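Local coordinates for protein uracil-DNA glycosylase (PDB 5X3G) that belongs to the uracil-DNA glycosylase superfamily, whose alpha/beta fold sets helices and loops around a central parallel beta-sheet, at residues 93-97 against 109-113; 97-101 against 148-152; 101-106 against 137-141. One frame throughout, in Å; residues are numbered along the deposited sequence.

Contact 1: 93-97 against 109-113; sequences IDGRV and EVNRA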
loop_
_atom_site.group_PDB
_atom_site.type_symbol
_atom_site.label_atom_id
_atom_site.label_comp_id
_atom_site.label_asym_id
_atom_site.label_seq_id
_atom_site.Cartn_x
_atom_site.Cartn_y
_atom_site.Cartn_z
ATOM N N ILE A 93 -1.481 0.160 -4.720
ATOM C CA ILE A 93 -2.112 1.107 -5.636
ATOM C C ILE A 93 -1.231 1.279 -6.866
ATOM O O ILE A 93 -0.113 1.795 -6.777
ATOM C CB ILE A 93 -2.366 2.458 -4.956
ATOM C CG1 ILE A 93 -3.175 2.268 -3.677
ATOM C CG2 ILE A 93 -3.113 3.384 -5.895
ATOM C CD1 ILE A 93 -4.539 1.646 -3.895
ATOM N N ASP A 94 -1.747 0.873 -8.022
ATOM C CA ASP A 94 -1.012 0.969 -9.277
ATOM C C ASP A 94 -1.349 2.290 -9.959
ATOM O O ASP A 94 -2.497 2.516 -10.358
ATOM C CB ASP A 94 -1.342 -0.214 -10.188
ATOM C CG ASP A 94 -0.406 -0.315 -11.379
ATOM O OD1 ASP A 94 -0.110 0.722 -12.007
ATOM O OD2 ASP A 94 0.043 -1.438 -11.694
ATOM N N GLY A 95 -0.340 3.147 -10.116
ATOM C CA GLY A 95 -0.519 4.462 -10.704
ATOM C C GLY A 95 -0.904 4.463 -12.170
ATOM O O GLY A 95 -1.265 5.525 -12.688
ATOM N N ARG A 96 -0.820 3.318 -12.855
ATOM C CA ARG A 96 -1.324 3.255 -14.225
ATOM C C ARG A 96 -2.838 3.365 -14.270
ATOM O O ARG A 96 -3.392 3.915 -15.228
ATOM C CB ARG A 96 -0.899 1.955 -14.908
ATOM C CG ARG A 96 0.524 1.933 -15.400
ATOM C CD ARG A 96 0.811 0.676 -16.203
ATOM N NE ARG A 96 -0.056 0.579 -17.373
ATOM C CZ ARG A 96 0.178 1.187 -18.532
ATOM N NH1 ARG A 96 1.260 1.939 -18.683
ATOM N NH2 ARG A 96 -0.668 1.042 -19.542
ATOM N N VAL A 97 -3.519 2.844 -13.257
ATOM C CA VAL A 97 -4.974 2.799 -13.256
ATOM C C VAL A 97 -5.514 4.168 -12.878
ATOM O O VAL A 97 -5.094 4.764 -11.879
ATOM C CB VAL A 97 -5.486 1.720 -12.289
ATOM C CG1 VAL A 97 -6.994 1.617 -12.382
ATOM C CG2 VAL A 97 -4.828 0.377 -12.579
ATOM N N GLU A 109 -6.966 -0.903 -17.682
ATOM C CA GLU A 109 -5.851 -0.846 -16.743
ATOM C C GLU A 109 -6.136 -1.645 -15.477
ATOM O O GLU A 109 -5.209 -2.201 -14.880
ATOM C CB GLU A 109 -5.522 0.606 -16.403
ATOM C CG GLU A 109 -4.750 1.330 -17.497
ATOM C CD GLU A 109 -3.488 0.598 -17.915
ATOM O OE1 GLU A 109 -3.192 0.570 -19.129
ATOM O OE2 GLU A 109 -2.786 0.054 -17.034
ATOM N N VAL A 110 -7.398 -1.713 -15.049
ATOM C CA VAL A 110 -7.745 -2.579 -13.924
ATOM C C VAL A 110 -7.537 -4.037 -14.305
ATOM O O VAL A 110 -6.951 -4.821 -13.547
ATOM C CB VAL A 110 -9.193 -2.320 -13.466
ATOM C CG1 VAL A 110 -9.638 -3.391 -12.480
ATOM C CG2 VAL A 110 -9.319 -0.948 -12.840
ATOM N N ASN A 111 -8.009 -4.420 -15.494
ATOM C CA ASN A 111 -7.890 -5.808 -15.928
ATOM C C ASN A 111 -6.431 -6.219 -16.072
ATOM O O ASN A 111 -6.072 -7.364 -15.776
ATOM C CB ASN A 111 -8.633 -6.018 -17.248
ATOM C CG ASN A 111 -10.115 -6.279 -17.053
ATOM O OD1 ASN A 111 -10.917 -6.083 -17.966
ATOM N ND2 ASN A 111 -10.487 -6.724 -15.856
ATOM N N ARG A 112 -5.578 -5.300 -16.526
ATOM C CA ARG A 112 -4.163 -5.626 -16.672
ATOM C C ARG A 112 -3.515 -5.903 -15.319
ATOM O O ARG A 112 -2.683 -6.808 -15.199
ATOM C CB ARG A 112 -3.436 -4.493 -17.401
ATOM C CG ARG A 112 -1.938 -4.715 -17.530
ATOM C CD ARG A 112 -1.218 -3.522 -18.144
ATOM N NE ARG A 112 -1.515 -3.355 -19.567
ATOM C CZ ARG A 112 -0.836 -2.552 -20.381
ATOM N NH1 ARG A 112 0.187 -1.845 -19.919
ATOM N NH2 ARG A 112 -1.176 -2.460 -21.659
ATOM N N ALA A 113 -3.892 -5.149 -14.287
ATOM C CA ALA A 113 -3.305 -5.282 -12.952
ATOM C C ALA A 113 -4.042 -6.385 -12.200
ATOM O O ALA A 113 -5.012 -6.142 -11.477
ATOM C CB ALA A 113 -3.367 -3.958 -12.200
#
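Arg96 and Glu109 meet through a side-on, two-nitrogen salt bridge that ties a type I beta turn, Asp94 to Val97, to the short helix 108-112. Arg96 NE donates to Glu109 OE2 at 2.8 Å and Arg96 NH2 to Glu109 OE1 at 2.6 Å. Both bonds are bent (145° and 142° at the hydrogens), in keeping with a carboxylate turned 64° from the guanidinium and met from above its plane. The Arg96 chain bends at chi3, folding NE back toward CB, and Glu109 OE2 lies near both. Arg96 NH1 forms a salt bridge with a second acid, Glu85.

Arg112 NH1 sits over one face of the Arg96 guanidinium, and the two planes are almost parallel. Glu109 OE1 lies above the centre of the Arg112 group as well, so its negative charge probably offsets the closeness of the two cations.

Asp94 holds the turn from within: its OD1 accepts from Arg96 N in an Asx turn and bonds Ser86, while OD2 forms a salt bridge with Arg83.

Val97 makes the apolar contact, a methyl turned to each of two successive helix residues: Val97 CG2 lies 3.5 Å from the carbonyl O of Glu109, and Val97 CG1 is tight against Val110 CG2 at 3.5 Å.

Contact 2: 97-101 against 148-152; sequences VREIF and LVSQM
Arg98 and Ile100 exchange backbone hydrogen bonds with Met152 and Ser150, forming a single beta bridge centred on Glu99 and Gln151, whose CA atoms are 4.7 Å apart. Met152 N reaches Arg98 O at 2.8 Å. The return bond runs from Ile100 N to Ser150 O at 3.1 Å. Two CA-H...O contacts, from Gln151 to Arg98 O and from Glu99 to Ser150 O, add to the pairing.

The tightly packed side is inward. Met152, a selenomethionine, begins helix 152-161, and bends at chi2 and chi3 curl its chain so that Met152 CE lies 3.6 Å from Val97 CG1, while its CB rests on Val97 O. Ile100 CD1 lies against the start of the same helix, 3.7 Å from Met152 N, and Ile120 of helix 114-126 also touches Ile100.

Toward solvent the contact is looser and polar. Glu99 and Gln151 run side by side and point the same way, and Gln151 NE2 donates to Glu99 OE2 at 2.9 Å along a nearly straight path (166°). The donor lies above the carboxylate plane, the two flat groups being turned 64° apart. Beyond this pair a water bridges Phe101 N and Ser150 O. Glu154 OE1 accepts from the backbone N of both Ser150 and Gln151, holding the approach to the helix.

Phe101 ends the contact with its ring: Ile100 CG2 covers one face near the rim, and Val149 O lies in the ring plane at the edge, 3.5 Å from Phe101 CE2.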
loop_
_atom_site.group_PDB
_atom_site.type_symbol
_atom_site.label_atom_id
_atom_site.label_comp_id
_atom_site.label_asym_id
_atom_site.label_seq_id
_atom_site.Cartn_x
_atom_site.Cartn_y
_atom_site.Cartn_z
ATOM N N VAL A 97 -3.519 2.844 -13.257
ATOM C CA VAL A 97 -4.974 2.799 -13.256
ATOM C C VAL A 97 -5.514 4.168 -12.878
ATOM O O VAL A 97 -5.094 4.764 -11.879
ATOM C CB VAL A 97 -5.486 1.720 -12.289
ATOM C CG1 VAL A 97 -6.994 1.617 -12.382
ATOM C CG2 VAL A 97 -4.828 0.377 -12.579
ATOM N N ARG A 98 -6.445 4.673 -13.682
ATOM C CA ARG A 98 -7.180 5.876 -13.330
ATOM C C ARG A 98 -8.653 5.528 -13.179
ATOM O O ARG A 98 -9.150 5.389 -12.056
ATOM C CB ARG A 98 -6.960 6.966 -14.380
ATOM C CG ARG A 98 -5.593 7.624 -14.272
ATOM C CD ARG A 98 -5.363 8.635 -15.375
ATOM N NE ARG A 98 -5.296 7.996 -16.686
ATOM C CZ ARG A 98 -4.990 8.634 -17.809
ATOM N NH1 ARG A 98 -4.713 9.930 -17.779
ATOM N NH2 ARG A 98 -4.952 7.976 -18.960
ATOM N N GLU A 99 -9.353 5.359 -14.297
ATOM C CA GLU A 99 -10.749 4.951 -14.244
ATOM C C GLU A 99 -10.858 3.488 -13.830
ATOM O O GLU A 99 -10.100 2.634 -14.297
ATOM C CB GLU A 99 -11.428 5.166 -15.599
ATOM C CG GLU A 99 -11.643 6.630 -15.990
ATOM C CD GLU A 99 -10.348 7.358 -16.286
ATOM O OE1 GLU A 99 -9.446 6.744 -16.896
ATOM O OE2 GLU A 99 -10.224 8.542 -15.906
ATOM N N ILE A 100 -11.809 3.203 -12.939
ATOM C CA ILE A 100 -12.002 1.833 -12.476
ATOM C C ILE A 100 -12.845 1.041 -13.465
ATOM O O ILE A 100 -12.537 -0.116 -13.774
ATOM C CB ILE A 100 -12.634 1.828 -11.072
ATOM C CG1 ILE A 100 -11.722 2.530 -10.063
ATOM C CG2 ILE A 100 -12.942 0.401 -10.626
ATOM C CD1 ILE A 100 -10.387 1.847 -9.864
ATOM N N PHE A 101 -13.909 1.647 -13.980
ATOM C CA PHE A 101 -14.885 0.958 -14.807
ATOM C C PHE A 101 -14.844 1.469 -16.241
ATOM O O PHE A 101 -14.268 2.517 -16.552
ATOM C CB PHE A 101 -16.296 1.123 -14.228
ATOM C CG PHE A 101 -16.456 0.542 -12.853
ATOM C CD1 PHE A 101 -16.617 -0.822 -12.675
ATOM C CD2 PHE A 101 -16.442 1.358 -11.735
ATOM C CE1 PHE A 101 -16.762 -1.361 -11.408
ATOM C CE2 PHE A 101 -16.585 0.824 -10.465
ATOM C CZ PHE A 101 -16.747 -0.538 -10.302
ATOM N N LEU A 148 -20.764 3.955 -6.449
ATOM C CA LEU A 148 -19.423 3.414 -6.303
ATOM C C LEU A 148 -18.371 4.404 -6.790
ATOM O O LEU A 148 -18.657 5.326 -7.557
ATOM C CB LEU A 148 -19.290 2.098 -7.069
ATOM C CG LEU A 148 -20.322 1.021 -6.728
ATOM C CD1 LEU A 148 -20.049 -0.258 -7.513
ATOM C CD2 LEU A 148 -20.341 0.756 -5.235
ATOM N N VAL A 149 -17.135 4.195 -6.328
ATOM C CA VAL A 149 -16.027 5.017 -6.796
ATOM C C VAL A 149 -15.893 4.885 -8.310
ATOM O O VAL A 149 -16.332 3.904 -8.926
ATOM C CB VAL A 149 -14.709 4.635 -6.104
ATOM C CG1 VAL A 149 -14.786 4.907 -4.611
ATOM C CG2 VAL A 149 -14.365 3.178 -6.373
ATOM N N SER A 150 -15.280 5.897 -8.917
ATOM C CA SER A 150 -14.963 5.865 -10.335
ATOM C C SER A 150 -13.473 5.960 -10.623
ATOM O O SER A 150 -13.070 5.723 -11.766
ATOM C CB SER A 150 -15.683 7.004 -11.076
ATOM O OG SER A 150 -15.094 8.259 -10.777
ATOM N N GLN A 151 -12.648 6.287 -9.630
ATOM C CA GLN A 151 -11.233 6.549 -9.838
ATOM C C GLN A 151 -10.403 5.770 -8.823
ATOM O O GLN A 151 -10.798 5.616 -7.666
ATOM C CB GLN A 151 -10.938 8.057 -9.728
ATOM C CG GLN A 151 -11.491 8.879 -10.886
ATOM C CD GLN A 151 -10.685 8.699 -12.157
ATOM O OE1 GLN A 151 -9.454 8.700 -12.130
ATOM N NE2 GLN A 151 -11.377 8.532 -13.276
HETATM N N MSE A 152 -9.251 5.274 -9.274
HETATM C CA MSE A 152 -8.308 4.571 -8.404
HETATM C C MSE A 152 -7.831 5.478 -7.273
HETATM O O MSE A 152 -7.579 5.017 -6.152
HETATM C CB MSE A 152 -7.126 4.051 -9.231
HETATM C CG MSE A 152 -5.930 3.561 -8.443
HETATM SE SE MSE A 152 -6.313 1.932 -7.448
HETATM C CE MSE A 152 -6.421 0.669 -8.929
HETATM O O HOH W 1 -14.691 4.175 -13.538
#

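Contact 3: 101-106 against 137-141; sequences FSPRGL and QEAIA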
loop_
_atom_site.group_PDB
_atom_site.type_symbol
_atom_site.label_atom_id
_atom_site.label_comp_id
_atom_site.label_asym_id
_atom_site.label_seq_id
_atom_site.Cartn_x
_atom_site.Cartn_y
_atom_site.Cartn_z
ATOM N N PHE A 101 -13.909 1.647 -13.980
ATOM C CA PHE A 101 -14.885 0.958 -14.807
ATOM C C PHE A 101 -14.844 1.469 -16.241
ATOM O O PHE A 101 -14.268 2.517 -16.552
ATOM C CB PHE A 101 -16.296 1.123 -14.228
ATOM C CG PHE A 101 -16.456 0.542 -12.853
ATOM C CD1 PHE A 101 -16.617 -0.822 -12.675
ATOM C CD2 PHE A 101 -16.442 1.358 -11.735
ATOM C CE1 PHE A 101 -16.762 -1.361 -11.408
ATOM C CE2 PHE A 101 -16.585 0.824 -10.465
ATOM C CZ PHE A 101 -16.747 -0.538 -10.302
ATOM N N SER A 102 -15.472 0.696 -17.117
ATOM C CA SER A 102 -15.667 1.038 -18.518
ATOM C C SER A 102 -17.094 0.654 -18.888
ATOM O O SER A 102 -17.769 -0.020 -18.098
ATOM C CB SER A 102 -14.646 0.313 -19.399
ATOM O OG SER A 102 -15.048 -1.023 -19.648
ATOM N N PRO A 103 -17.602 1.067 -20.054
ATOM C CA PRO A 103 -18.913 0.557 -20.487
ATOM C C PRO A 103 -18.953 -0.956 -20.575
ATOM O O PRO A 103 -20.037 -1.552 -20.541
ATOM C CB PRO A 103 -19.094 1.202 -21.867
ATOM C CG PRO A 103 -18.322 2.467 -21.777
ATOM C CD PRO A 103 -17.111 2.136 -20.944
ATOM N N ARG A 104 -17.784 -1.591 -20.653
ATOM C CA ARG A 104 -17.703 -3.017 -20.937
ATOM C C ARG A 104 -17.555 -3.832 -19.659
ATOM O O ARG A 104 -17.696 -5.061 -19.679
ATOM C CB ARG A 104 -16.530 -3.248 -21.883
ATOM C CG ARG A 104 -16.677 -2.481 -23.187
ATOM C CD ARG A 104 -15.389 -1.767 -23.574
ATOM N NE ARG A 104 -14.271 -2.671 -23.810
ATOM C CZ ARG A 104 -13.093 -2.577 -23.202
ATOM N NH1 ARG A 104 -12.128 -3.439 -23.488
ATOM N NH2 ARG A 104 -12.878 -1.619 -22.310
ATOM N N GLY A 105 -17.281 -3.166 -18.541
ATOM C CA GLY A 105 -17.044 -3.829 -17.274
ATOM C C GLY A 105 -15.991 -3.089 -16.481
ATOM O O GLY A 105 -16.161 -1.906 -16.173
ATOM N N LEU A 106 -14.894 -3.764 -16.153
ATOM C CA LEU A 106 -13.739 -3.090 -15.581
ATOM C C LEU A 106 -12.887 -2.488 -16.692
ATOM O O LEU A 106 -12.863 -2.984 -17.823
ATOM C CB LEU A 106 -12.903 -4.061 -14.748
ATOM C CG LEU A 106 -13.605 -4.731 -13.565
ATOM C CD1 LEU A 106 -12.798 -5.922 -13.077
ATOM C CD2 LEU A 106 -13.839 -3.740 -12.436
ATOM N N GLN A 137 -17.229 -9.717 -16.691
ATOM C CA GLN A 137 -17.339 -8.353 -17.198
ATOM C C GLN A 137 -18.779 -7.989 -17.536
ATOM O O GLN A 137 -19.151 -6.812 -17.471
ATOM C CB GLN A 137 -16.454 -8.180 -18.433
ATOM C CG GLN A 137 -14.961 -8.171 -18.154
ATOM C CD GLN A 137 -14.452 -6.797 -17.768
ATOM O OE1 GLN A 137 -14.628 -6.352 -16.635
ATOM N NE2 GLN A 137 -13.820 -6.113 -18.714
ATOM N N GLU A 138 -19.597 -8.975 -17.913
ATOM C CA GLU A 138 -20.996 -8.701 -18.231
ATOM C C GLU A 138 -21.785 -8.362 -16.972
ATOM O O GLU A 138 -22.522 -7.367 -16.932
ATOM C CB GLU A 138 -21.616 -9.899 -18.949
ATOM N N ALA A 139 -21.643 -9.188 -15.932
ATOM C CA ALA A 139 -22.278 -8.888 -14.656
ATOM C C ALA A 139 -21.821 -7.539 -14.120
ATOM O O ALA A 139 -22.631 -6.764 -13.601
ATOM C CB ALA A 139 -21.978 -9.997 -13.647
ATOM N N ILE A 140 -20.529 -7.232 -14.252
ATOM C CA ILE A 140 -20.011 -5.964 -13.747
ATOM C C ILE A 140 -20.578 -4.796 -14.541
ATOM O O ILE A 140 -20.957 -3.767 -13.970
ATOM C CB ILE A 140 -18.470 -5.975 -13.762
ATOM C CG1 ILE A 140 -17.939 -6.937 -12.694
ATOM C CG2 ILE A 140 -17.908 -4.573 -13.554
ATOM C CD1 ILE A 140 -16.428 -7.006 -12.624
ATOM N N ALA A 141 -20.659 -4.937 -15.867
ATOM C CA ALA A 141 -21.241 -3.877 -16.683
ATOM C C ALA A 141 -22.703 -3.649 -16.325
ATOM O O ALA A 141 -23.180 -2.507 -16.320
ATOM C CB ALA A 141 -21.096 -4.216 -18.167
HETATM O O HOH W 2 -12.394 -3.721 -20.453
#
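Leu106 and Gln137 carry the polar part of this contact, in which a small beta hairpin, strands 101-102 and 105-106, packs against helix 137-141. Leu106 N donates to Gln137 OE1 at 2.6 Å, almost straight at 173° but tilted 25° from the amide carbonyl plane. A bend at chi2 of Gln137 turns the amide back toward the strand. Gln137 NE2 makes a weak return bond to Leu106 O at 3.4 Å, so the amide addresses both N and O of Leu106, strongly at N and weakly at O. A water donates to the same Leu106 O.

Within the hairpin, Ser102 and Gly105 exchange backbone bonds around a type I turn, and Ser102 OG accepts from Arg104 N in an ST turn. Gly105, with phi 144°, has backbone angles that call for glycine; Gly105 CA lies 4.2 Å from Ala141 CA, and a CB here would point at the helix and run into Gln137 OE1.

Apolar packing is led by Ile140. Ile140 CD1 lies 3.7 Å from Leu106 CG, while Ile140 CG2 touches the Gly105 backbone and meets the Phe101 ring edge-on, 4.0 Å from Phe101 CE1. Separately, Ala141 CB makes methyl-to-carbonyl van der Waals contacts with Pro103 O and Arg104 O.

Helix 114-126 adjoins both partners: Ile120 touches Leu106, and Lys121 touches both Leu106 and Ile140. The hairpin therefore joins helices 114-126 and 137-141, the contact's centre lying about 25 Å from the chain's centre.

How the contacts relate
The three contacts follow one stretch of chain, 93-106, outward from the core: their centres lie about 14, 17 and 25 Å from the chain centre, all on the same side of it. Contacts 1 and 2 share Val97 and are about 10 Å apart between centres; Val110 CG2 of the first packs 3.5 Å from Ile100 O of the second. Contacts 2 and 3, about 12 Å apart between centres, share Phe101, and contact 3 is nested inside the loop that contact 2 closes. Contacts 1 and 3 alternate along the chain, with strand 105-106 leading into helix 108-112, and Asn111 OD1 lies 3.0 Å from Gln137 NE2.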